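Local coordinates for XAC2610 protein (Xanthomonas axonopodis pv. citri, PDB 4QTQ), which probably serves as an immunity protein that inhibits a peptidoglycan hydrolase deployed through a bacteria-killing type IV secretion system, and binds a calcium ion, at residues H80-D84 against D85-K89; Y174-N178 against N179-L183; F151-G155 against N156-S160. All blocks are in the same frame, centred on the assembly; numbering follows the deposited sequence.

Interaction 1 of 3, residues H80-D84 against D85-K89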
loop_
_atom_site.group_PDB
_atom_site.type_symbol
_atom_site.label_atom_id
_atom_site.label_comp_id
_atom_site.label_asym_id
_atom_site.label_seq_id
_atom_site.Cartn_x
_atom_site.Cartn_y
_atom_site.Cartn_z
ATOM N N HIS A 80 -3.993 -3.125 -11.094
ATOM C CA HIS A 80 -5.136 -2.232 -11.097
ATOM C C HIS A 80 -6.331 -3.057 -10.651
ATOM O O HIS A 80 -6.715 -4.019 -11.307
ATOM C CB HIS A 80 -5.322 -1.643 -12.500
ATOM C CG HIS A 80 -6.427 -0.632 -12.610
ATOM N ND1 HIS A 80 -6.920 -0.212 -13.828
ATOM C CD2 HIS A 80 -7.141 0.029 -11.670
ATOM C CE1 HIS A 80 -7.883 0.671 -13.632
ATOM N NE2 HIS A 80 -8.040 0.832 -12.331
ATOM N N GLY A 81 -6.881 -2.713 -9.495
ATOM C CA GLY A 81 -7.995 -3.454 -8.937
ATOM C C GLY A 81 -8.183 -3.172 -7.466
ATOM O O GLY A 81 -7.457 -2.345 -6.890
ATOM N N PRO A 82 -9.149 -3.860 -6.839
ATOM C CA PRO A 82 -9.412 -3.617 -5.429
ATOM C C PRO A 82 -8.387 -4.300 -4.509
ATOM O O PRO A 82 -7.691 -5.248 -4.927
ATOM C CB PRO A 82 -10.819 -4.203 -5.227
ATOM C CG PRO A 82 -11.060 -5.135 -6.382
ATOM C CD PRO A 82 -9.916 -5.012 -7.349
ATOM N N LEU A 83 -8.285 -3.798 -3.277
ATOM C CA LEU A 83 -7.481 -4.440 -2.240
ATOM C C LEU A 83 -8.362 -5.368 -1.387
ATOM O O LEU A 83 -8.620 -5.107 -0.204
ATOM C CB LEU A 83 -6.776 -3.385 -1.376
ATOM C CG LEU A 83 -5.841 -2.409 -2.113
ATOM C CD1 LEU A 83 -5.291 -1.358 -1.153
ATOM C CD2 LEU A 83 -4.711 -3.139 -2.837
ATOM N N ASP A 84 -8.829 -6.450 -2.008
ATOM C CA ASP A 84 -9.610 -7.471 -1.308
ATOM C C ASP A 84 -8.691 -8.354 -0.478
ATOM O O ASP A 84 -7.651 -8.801 -0.966
ATOM C CB ASP A 84 -10.346 -8.371 -2.295
ATOM C CG ASP A 84 -11.388 -7.642 -3.107
ATOM O OD1 ASP A 84 -11.981 -6.676 -2.590
ATOM O OD2 ASP A 84 -11.630 -8.059 -4.262
ATOM N N ASP A 85 -9.087 -8.611 0.768
ATOM C CA ASP A 85 -8.354 -9.529 1.652
ATOM C C ASP A 85 -8.376 -10.920 1.017
ATOM O O ASP A 85 -7.416 -11.691 1.140
ATOM C CB ASP A 85 -8.977 -9.550 3.061
ATOM C CG ASP A 85 -7.984 -9.966 4.146
ATOM O OD1 ASP A 85 -7.612 -11.158 4.201
ATOM O OD2 ASP A 85 -7.592 -9.100 4.959
ATOM N N THR A 86 -9.474 -11.220 0.326
ATOM C CA THR A 86 -9.573 -12.425 -0.486
ATOM C C THR A 86 -8.589 -12.354 -1.671
ATOM O O THR A 86 -7.550 -13.010 -1.639
ATOM C CB THR A 86 -11.026 -12.665 -0.955
ATOM O OG1 THR A 86 -11.535 -11.486 -1.586
ATOM C CG2 THR A 86 -11.920 -13.013 0.236
ATOM N N TYR A 87 -8.865 -11.488 -2.633
ATOM C CA TYR A 87 -8.100 -11.394 -3.871
ATOM C C TYR A 87 -6.590 -11.062 -3.825
ATOM O O TYR A 87 -5.789 -11.793 -4.391
ATOM C CB TYR A 87 -8.685 -10.220 -4.653
ATOM C CG TYR A 87 -9.882 -10.495 -5.506
ATOM C CD1 TYR A 87 -10.218 -11.778 -5.866
ATOM C CD2 TYR A 87 -10.666 -9.452 -5.977
ATOM C CE1 TYR A 87 -11.309 -12.029 -6.676
ATOM C CE2 TYR A 87 -11.760 -9.682 -6.779
ATOM C CZ TYR A 87 -12.084 -10.977 -7.126
ATOM O OH TYR A 87 -13.179 -11.244 -7.922
ATOM N N LYS A 88 -6.182 -10.020 -3.110
ATOM C CA LYS A 88 -4.829 -9.499 -3.267
ATOM C C LYS A 88 -3.892 -10.030 -2.175
ATOM O O LYS A 88 -3.859 -9.518 -1.049
ATOM C CB LYS A 88 -4.870 -7.955 -3.301
ATOM C CG LYS A 88 -4.098 -7.318 -4.444
ATOM C CD LYS A 88 -2.675 -6.997 -4.040
ATOM C CE LYS A 88 -1.886 -6.492 -5.230
ATOM N NZ LYS A 88 -0.615 -5.849 -4.812
ATOM N N LYS A 89 -3.168 -11.095 -2.517
ATOM C CA LYS A 89 -2.069 -11.601 -1.698
ATOM C C LYS A 89 -0.724 -11.440 -2.416
ATOM O O LYS A 89 0.316 -11.842 -1.896
ATOM C CB LYS A 89 -2.331 -13.060 -1.326
ATOM C CG LYS A 89 -3.572 -13.203 -0.460
ATOM C CD LYS A 89 -3.898 -14.643 -0.115
ATOM C CE LYS A 89 -5.164 -14.704 0.725
ATOM N NZ LYS A 89 -5.540 -16.092 1.108
#
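Lys88 N donates to the carbonyl oxygen of Asp84 at 2.9 Å, and this nearly straight bond (167° at the hydrogen) is what closes the bend. It spans four residues, as one turn of an alpha-helix would, and Asp85, Thr86 and Tyr87 between its ends all have negative phi and psi. Two longer, weak backbone bonds adjoin it: Asp84 N reaches back to Pro82 O across an inverse gamma turn at Leu83, and Lys89 N does the same to Tyr87 O.

The apolar and van der Waals contacts gather on Asp84 and Tyr87, whose side chains run alongside each other in the same direction. Their CB atoms, Asp84 CB and Tyr87 CB, are 3.4 Å apart. The modelled approach of the Asp84 carboxylate to the ring is too short to be trusted, which leaves its exact position and tilt doubtful. Pro82 CG comes to the ring edge, near its plane, 4.4 Å from Tyr87 CD2. Thr86 OG1 sits 3.4 Å from Asp84 CB. Lys88 CG passes 4.2 Å from Pro82 O, an oxygen that also takes a hydrogen bond from Tyr79 OH.

Among the charged groups, Lys88 bends at its second torsion (-92°), carrying NZ off to a cation-pi contact with Tyr79 and weak bonds to His92 and Asn90. Asp85 likewise looks outside, hydrogen-bonding Ser152 OG through OD2, while the Leu83 backbone pairs with Val153. The arrangement is an isolated alpha turn in the surface loop between strands 78-80 and 94-97, fastened to the edge strand of another sheet.

Interaction 2 of 3, residues Y174-N178 against N179-L183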
loop_
_atom_site.group_PDB
_atom_site.type_symbol
_atom_site.label_atom_id
_atom_site.label_comp_id
_atom_site.label_asym_id
_atom_site.label_seq_id
_atom_site.Cartn_x
_atom_site.Cartn_y
_atom_site.Cartn_z
ATOM N N TYR A 174 -8.787 0.079 10.799
ATOM C CA TYR A 174 -8.800 1.527 10.688
ATOM C C TYR A 174 -10.082 1.915 9.990
ATOM O O TYR A 174 -10.523 1.223 9.063
ATOM C CB TYR A 174 -7.625 2.034 9.840
ATOM C CG TYR A 174 -6.277 1.819 10.470
ATOM C CD1 TYR A 174 -5.649 0.573 10.418
ATOM C CD2 TYR A 174 -5.630 2.862 11.123
ATOM C CE1 TYR A 174 -4.406 0.373 11.007
ATOM C CE2 TYR A 174 -4.391 2.682 11.704
ATOM C CZ TYR A 174 -3.786 1.441 11.653
ATOM O OH TYR A 174 -2.569 1.276 12.249
ATOM N N GLU A 175 -10.678 3.020 10.431
ATOM C CA GLU A 175 -11.783 3.631 9.692
ATOM C C GLU A 175 -11.188 4.801 8.943
ATOM O O GLU A 175 -10.416 5.583 9.517
ATOM C CB GLU A 175 -12.889 4.096 10.632
ATOM C CG GLU A 175 -14.083 4.714 9.921
ATOM C CD GLU A 175 -15.238 5.022 10.853
ATOM O OE1 GLU A 175 -15.076 4.910 12.079
ATOM O OE2 GLU A 175 -16.320 5.393 10.360
ATOM N N LEU A 176 -11.530 4.914 7.664
ATOM C CA LEU A 176 -11.049 6.009 6.851
ATOM C C LEU A 176 -12.194 6.969 6.612
ATOM O O LEU A 176 -13.200 6.590 6.013
ATOM C CB LEU A 176 -10.512 5.512 5.514
ATOM C CG LEU A 176 -9.890 6.626 4.648
ATOM C CD1 LEU A 176 -8.472 6.967 5.095
ATOM C CD2 LEU A 176 -9.893 6.212 3.195
ATOM N N LYS A 177 -12.040 8.199 7.101
ATOM C CA LYS A 177 -13.003 9.273 6.847
ATOM C C LYS A 177 -12.245 10.503 6.387
ATOM O O LYS A 177 -11.417 11.037 7.131
ATOM C CB LYS A 177 -13.812 9.604 8.106
ATOM C CG LYS A 177 -14.530 8.405 8.706
ATOM C CD LYS A 177 -15.424 8.788 9.875
ATOM C CE LYS A 177 -16.738 9.396 9.411
ATOM N NZ LYS A 177 -17.847 8.940 10.292
ATOM N N ASN A 178 -12.529 10.930 5.155
ATOM C CA ASN A 178 -11.977 12.158 4.583
ATOM C C ASN A 178 -10.451 12.217 4.631
ATOM O O ASN A 178 -9.869 12.974 5.418
ATOM C CB ASN A 178 -12.582 13.387 5.268
ATOM C CG ASN A 178 -14.061 13.526 4.996
ATOM O OD1 ASN A 178 -14.488 13.592 3.842
ATOM N ND2 ASN A 178 -14.853 13.562 6.059
ATOM N N ASN A 179 -9.823 11.403 3.788
ATOM C CA ASN A 179 -8.368 11.350 3.649
ATOM C C ASN A 179 -7.607 11.024 4.938
ATOM O O ASN A 179 -6.398 11.208 4.993
ATOM C CB ASN A 179 -7.825 12.632 2.968
ATOM C CG ASN A 179 -7.693 13.830 3.918
ATOM O OD1 ASN A 179 -7.376 13.688 5.101
ATOM N ND2 ASN A 179 -7.914 15.027 3.382
ATOM N N GLU A 180 -8.306 10.502 5.947
ATOM C CA GLU A 180 -7.723 10.311 7.271
ATOM C C GLU A 180 -8.036 8.917 7.834
ATOM O O GLU A 180 -9.192 8.602 8.114
ATOM C CB GLU A 180 -8.257 11.401 8.207
ATOM C CG GLU A 180 -7.604 11.475 9.578
ATOM C CD GLU A 180 -6.167 11.947 9.525
ATOM O OE1 GLU A 180 -5.296 11.195 9.022
ATOM O OE2 GLU A 180 -5.906 13.066 10.009
ATOM N N ALA A 181 -7.005 8.091 8.014
ATOM C CA ALA A 181 -7.177 6.752 8.579
ATOM C C ALA A 181 -6.974 6.799 10.082
ATOM O O ALA A 181 -5.931 7.261 10.533
ATOM C CB ALA A 181 -6.193 5.775 7.964
ATOM N N VAL A 182 -7.961 6.316 10.838
ATOM C CA VAL A 182 -7.889 6.283 12.305
ATOM C C VAL A 182 -8.087 4.866 12.835
ATOM O O VAL A 182 -9.057 4.197 12.482
ATOM C CB VAL A 182 -8.944 7.214 12.943
ATOM C CG1 VAL A 182 -9.082 6.943 14.440
ATOM C CG2 VAL A 182 -8.567 8.662 12.689
ATOM N N LEU A 183 -7.180 4.424 13.705
ATOM C CA LEU A 183 -7.287 3.100 14.303
ATOM C C LEU A 183 -8.508 3.046 15.205
ATOM O O LEU A 183 -8.656 3.885 16.096
ATOM C CB LEU A 183 -6.034 2.758 15.116
ATOM C CG LEU A 183 -6.013 1.347 15.741
ATOM C CD1 LEU A 183 -5.802 0.301 14.659
ATOM C CD2 LEU A 183 -4.932 1.243 16.799
#
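Tyr174 lies against Leu183 and Ala181 on one face of an antiparallel hairpin. Its CB sits 3.7 Å from Val182 O, and CG begins to pass Leu183 CA. With CG beside the backbone N (chi1 -67°), the ring is carried across the partner strand: CD2 comes to 3.4 Å from Leu183 N, with the backbone of Ala181 at the ring edge, and CE2 meets Leu183 CB at 3.8 Å. Farther out, Leu183 CD1 is over one face, 3.9 Å from the Tyr174 ring centroid and 15° off the normal, a CH-pi contact displaced toward CZ. The same methyl is 4.1 Å from Tyr174 OH.

Glu175 and Val182 form the hydrogen-bonded pair, each backbone N giving to the other's O at 2.9 Å. Lys177 N to Glu180 O, 3.0 Å, continues the pairing, whereas the return bond from Glu180 N to Lys177 O is weak. Asn178 and Asn179, both with positive phi, make the reversal. On the Tyr174 face, Leu176 CD1 reaches Ala181 CB at 3.9 Å.

Helix 138-143 covers that face: Ile143 touches Tyr174 and Ala181, and Leu140 touches Leu176 and Ala181. Strand 157-163 flanks strand 168-176 on its other side, bonding its backbone to Tyr174, while Asn137 bonds the turn at Asn179 O and Ser139 OG bonds Ala181 N, both near the start of the helix.

Interaction 3 of 3, residues F151-G155 against N156-S160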
loop_
_atom_site.group_PDB
_atom_site.type_symbol
_atom_site.label_atom_id
_atom_site.label_comp_id
_atom_site.label_asym_id
_atom_site.label_seq_id
_atom_site.Cartn_x
_atom_site.Cartn_y
_atom_site.Cartn_z
ATOM N N PHE A 151 -2.279 -3.186 3.427
ATOM C CA PHE A 151 -3.618 -3.347 3.988
ATOM C C PHE A 151 -4.660 -3.761 2.948
ATOM O O PHE A 151 -4.435 -3.640 1.741
ATOM C CB PHE A 151 -4.061 -2.049 4.703
ATOM C CG PHE A 151 -3.816 -0.791 3.912
ATOM C CD1 PHE A 151 -4.657 -0.431 2.872
ATOM C CD2 PHE A 151 -2.731 0.031 4.208
ATOM C CE1 PHE A 151 -4.433 0.733 2.144
ATOM C CE2 PHE A 151 -2.498 1.185 3.484
ATOM C CZ PHE A 151 -3.352 1.543 2.452
ATOM N N SER A 152 -5.786 -4.278 3.439
ATOM C CA SER A 152 -6.939 -4.622 2.598
ATOM C C SER A 152 -8.019 -3.585 2.853
ATOM O O SER A 152 -8.101 -3.049 3.948
ATOM C CB SER A 152 -7.471 -6.004 2.958
ATOM O OG SER A 152 -6.404 -6.925 3.144
ATOM N N VAL A 153 -8.850 -3.310 1.856
ATOM C CA VAL A 153 -9.922 -2.335 2.014
ATOM C C VAL A 153 -11.281 -3.028 1.901
ATOM O O VAL A 153 -11.491 -3.864 1.017
ATOM C CB VAL A 153 -9.819 -1.193 0.975
ATOM C CG1 VAL A 153 -10.931 -0.174 1.198
ATOM C CG2 VAL A 153 -8.463 -0.505 1.063
ATOM N N LYS A 154 -12.184 -2.682 2.820
ATOM C CA LYS A 154 -13.571 -3.176 2.815
ATOM C C LYS A 154 -14.475 -2.023 3.233
ATOM O O LYS A 154 -14.513 -1.662 4.404
ATOM C CB LYS A 154 -13.722 -4.340 3.803
ATOM C CG LYS A 154 -15.119 -4.950 3.873
ATOM C CD LYS A 154 -15.366 -5.650 5.206
ATOM C CE LYS A 154 -16.810 -6.111 5.347
ATOM N NZ LYS A 154 -17.179 -7.114 4.311
ATOM N N GLY A 155 -15.194 -1.441 2.282
ATOM C CA GLY A 155 -15.968 -0.225 2.548
ATOM C C GLY A 155 -15.051 0.890 3.012
ATOM O O GLY A 155 -14.028 1.157 2.377
ATOM N N ASN A 156 -15.393 1.514 4.141
ATOM C CA ASN A 156 -14.523 2.526 4.746
ATOM C C ASN A 156 -13.596 1.951 5.833
ATOM O O ASN A 156 -13.004 2.705 6.615
ATOM C CB ASN A 156 -15.347 3.711 5.275
ATOM C CG ASN A 156 -16.114 3.386 6.546
ATOM O OD1 ASN A 156 -16.472 2.230 6.800
ATOM N ND2 ASN A 156 -16.378 4.412 7.352
ATOM N N MET A 157 -13.460 0.623 5.859
ATOM C CA MET A 157 -12.600 -0.069 6.825
ATOM C C MET A 157 -11.349 -0.640 6.160
ATOM O O MET A 157 -11.423 -1.272 5.106
ATOM C CB MET A 157 -13.367 -1.204 7.519
ATOM C CG MET A 157 -14.556 -0.739 8.349
ATOM S SD MET A 157 -14.056 0.357 9.693
ATOM C CE MET A 157 -15.627 1.104 10.143
ATOM N N LEU A 158 -10.208 -0.413 6.803
ATOM C CA LEU A 158 -8.924 -0.900 6.343
ATOM C C LEU A 158 -8.351 -1.861 7.391
ATOM O O LEU A 158 -8.301 -1.534 8.574
ATOM C CB LEU A 158 -7.958 0.273 6.136
ATOM C CG LEU A 158 -8.026 1.023 4.799
ATOM C CD1 LEU A 158 -9.425 1.539 4.467
ATOM C CD2 LEU A 158 -7.033 2.173 4.793
ATOM N N THR A 159 -7.917 -3.038 6.958
ATOM C CA THR A 159 -7.319 -4.005 7.876
ATOM C C THR A 159 -5.845 -4.255 7.560
ATOM O O THR A 159 -5.432 -4.247 6.406
ATOM C CB THR A 159 -8.086 -5.341 7.863
ATOM O OG1 THR A 159 -8.300 -5.748 6.511
ATOM C CG2 THR A 159 -9.432 -5.197 8.548
ATOM N N SER A 160 -5.064 -4.467 8.612
ATOM C CA SER A 160 -3.618 -4.664 8.518
ATOM C C SER A 160 -3.203 -5.595 9.655
ATOM O O SER A 160 -3.800 -5.561 10.735
ATOM C CB SER A 160 -2.898 -3.320 8.652
ATOM O OG SER A 160 -1.531 -3.398 8.266
#
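The Phe151 ring carries Leu158 CD2 over one face, 4.2 Å from the ring centroid and 21° off its normal; the methyl is offset toward the CD1-CE1 side of the rim. Leu83, Ile143, the last residue of helix 138-143, and Thr144 just beyond it also touch this aromatic side chain. A chi1 of 47° tucks CG between the backbone N and the carbonyl carbon and stands the ring beside the leucine, both pointing the same way. The other methyl, Leu158 CD1, packs 4.0 Å from Val153 CG1, leaving the leucine in contact with two side chains of the facing segment, one through each methyl. Phe151 CB meanwhile presses to 3.1 Å from Thr159 O.

That oxygen accepts from Ser152 N at 3.0 Å, in the carbonyl plane, and Thr159 N returns the bond to Ser152 O. Nearer the bend, Lys154 N points almost straight at Met157 O, 2.8 Å away, while Met157 N approaches Lys154 O from above the carbonyl plane at 2.9 Å. Gly155 supplies the positive phi at the first corner. This is a two-residue beta hairpin closed by a type II' turn, forming one margin of a six-stranded antiparallel sheet.

Overall arrangement
Interactions 2 and 3 are two hairpins of one antiparallel sheet, with strands 157-163 and 168-176 side by side between them: Tyr174 N meets Leu158 O, and Leu176 N meets Asn156 O. Both turn an apolar face to helix 138-143, interaction 3 with more buried residues, interaction 2 with more exposed ones. Interaction 1 is a surface contact in a loop from another sheet, and relies on one good helical-type bond and two weak ones instead of paired strands. It touches interaction 3 through Leu83 O and Val153 N, 2.7 Å apart, and so borders its edge strand. Interaction 2, about 10 Å from interaction 1 at the nearest atoms, does not touch it.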